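Local structure of kinetochore protein Mis16 (Schizosaccharomyces japonicus, 4XYH) at residues Thr79-Ser82 / Gln86-Leu89. The protein binds histone H4 and, independently, the CENP-A-specific chaperone Scm3 as a WD-repeat beta-propeller protein, probably serving CENP-A deposition at centromeres. Sequence-based numbering, arbitrary orientation.
Sequences TQTS and QNYL
The amide oxygen OD1 of Asn-87 accepts two hydrogen bonds from the loop at 79-81. Thr-79 OG1 donates to Asn-87 OD1 at 2.7 Å, lying in the carbonyl plane on a lone pair, with a C=O...O angle of 111°. The backbone N of Thr-81 reaches OD1 at 3.1 Å, from 16° off that plane and along a rather bent N-H path. Thr-79 OG1 also accepts, from Tyr-88 N at 2.9 Å. The bonds thus run in series from the backbone N of Tyr-88 through the Thr-79 hydroxyl to the amide oxygen of Asn-87. With chi1 at 66°, Thr-79 sets OG1 between its own N and carbonyl carbon, facing the strand, while CG2 lies 3.6 Å from Tyr-88 O. Thr-81 meets Asn-87 from the opposite direction; its methyl CG2 lies 3.7 Å from Gln-86 O, and its hydroxyl bonds to Asp-85 O within the turn. Gln-86 turns its side-chain amide toward the following residue, and NE2 donates almost straight to Asn-87 O, 3.2 Å away. These residues close the connection between antiparallel strands 70-77 and 87-97, in the part of the chain related to the histone-binding proteins RBBP4 and CAF1 subunit C. The neighbouring strand 123-130 pairs through backbone bonds with Asn-87 and Leu-89, and the Tyr-88 ring receives Lys-127 in a cation-pi contact. Both threonines and Asn-87 are buried, so these mutual bonds probably stand in for water at the hydroxyl of Thr-79 and at OD1; the two donors on OD1 should restrict rotation of the amide and tie residues 79-81 to Asn-87.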
loop_
_atom_site.group_PDB
_atom_site.type_symbol
_atom_site.label_atom_id
_atom_site.label_comp_id
_atom_site.label_asym_id
_atom_site.label_seq_id
_atom_site.Cartn_x
_atom_site.Cartn_y
_atom_site.Cartn_z
ATOM N N THR A 79 -9.514 5.838 -9.113
ATOM C CA THR A 79 -9.476 7.224 -9.546
ATOM C C THR A 79 -9.652 8.164 -8.367
ATOM O O THR A 79 -10.243 7.819 -7.342
ATOM C CB THR A 79 -10.579 7.575 -10.587
ATOM O OG1 THR A 79 -11.872 7.475 -9.970
ATOM C CG2 THR A 79 -10.502 6.673 -11.804
ATOM N N GLN A 80 -9.138 9.368 -8.531
ATOM C CA GLN A 80 -9.439 10.449 -7.616
ATOM C C GLN A 80 -9.867 11.635 -8.463
ATOM O O GLN A 80 -9.026 12.287 -9.080
ATOM C CB GLN A 80 -8.228 10.787 -6.749
ATOM C CG GLN A 80 -8.444 11.978 -5.830
ATOM C CD GLN A 80 -7.145 12.470 -5.230
ATOM O OE1 GLN A 80 -6.083 12.377 -5.852
ATOM N NE2 GLN A 80 -7.217 12.977 -4.011
ATOM N N THR A 81 -11.172 11.883 -8.531
ATOM C CA THR A 81 -11.704 13.005 -9.303
ATOM C C THR A 81 -12.016 14.172 -8.378
ATOM O O THR A 81 -12.238 15.285 -8.841
ATOM C CB THR A 81 -12.996 12.640 -10.084
ATOM O OG1 THR A 81 -14.068 12.410 -9.159
ATOM C CG2 THR A 81 -12.801 11.410 -10.969
ATOM N N SER A 82 -12.040 13.901 -7.074
ATOM C CA SER A 82 -12.347 14.902 -6.048
ATOM C C SER A 82 -13.711 15.581 -6.266
ATOM O O SER A 82 -13.805 16.810 -6.232
ATOM C CB SER A 82 -11.249 15.982 -5.999
ATOM O OG SER A 82 -9.951 15.460 -6.245
ATOM N N GLN A 86 -17.519 11.103 -12.219
ATOM C CA GLN A 86 -17.699 9.709 -11.873
ATOM C C GLN A 86 -16.351 9.063 -11.547
ATOM O O GLN A 86 -15.423 9.133 -12.348
ATOM C CB GLN A 86 -18.368 8.955 -13.024
ATOM C CG GLN A 86 -18.660 7.516 -12.698
ATOM C CD GLN A 86 -19.637 7.397 -11.549
ATOM O OE1 GLN A 86 -20.774 7.858 -11.651
ATOM N NE2 GLN A 86 -19.199 6.797 -10.444
ATOM N N ASN A 87 -16.240 8.452 -10.369
ATOM C CA ASN A 87 -15.033 7.720 -10.016
ATOM C C ASN A 87 -15.130 6.269 -10.474
ATOM O O ASN A 87 -16.228 5.691 -10.522
ATOM C CB ASN A 87 -14.779 7.775 -8.506
ATOM C CG ASN A 87 -14.151 9.086 -8.067
ATOM O OD1 ASN A 87 -12.947 9.319 -8.263
ATOM N ND2 ASN A 87 -14.958 9.951 -7.462
ATOM N N TYR A 88 -13.994 5.661 -10.796
ATOM C CA TYR A 88 -14.032 4.235 -11.111
ATOM C C TYR A 88 -13.019 3.420 -10.348
ATOM O O TYR A 88 -11.872 3.847 -10.142
ATOM C CB TYR A 88 -13.793 3.980 -12.600
ATOM C CG TYR A 88 -14.708 4.708 -13.556
ATOM C CD1 TYR A 88 -15.930 4.160 -13.941
ATOM C CD2 TYR A 88 -14.328 5.917 -14.115
ATOM C CE1 TYR A 88 -16.750 4.810 -14.844
ATOM C CE2 TYR A 88 -15.143 6.576 -15.018
ATOM C CZ TYR A 88 -16.350 6.019 -15.381
ATOM O OH TYR A 88 -17.160 6.682 -16.278
ATOM N N LEU A 89 -13.452 2.232 -9.947
ATOM C CA LEU A 89 -12.532 1.155 -9.614
ATOM C C LEU A 89 -12.066 0.583 -10.953
ATOM O O LEU A 89 -12.883 0.379 -11.855
ATOM C CB LEU A 89 -13.215 0.091 -8.744
ATOM C CG LEU A 89 -12.376 -1.117 -8.356
ATOM C CD1 LEU A 89 -11.205 -0.705 -7.442
ATOM C CD2 LEU A 89 -13.271 -2.183 -7.673
#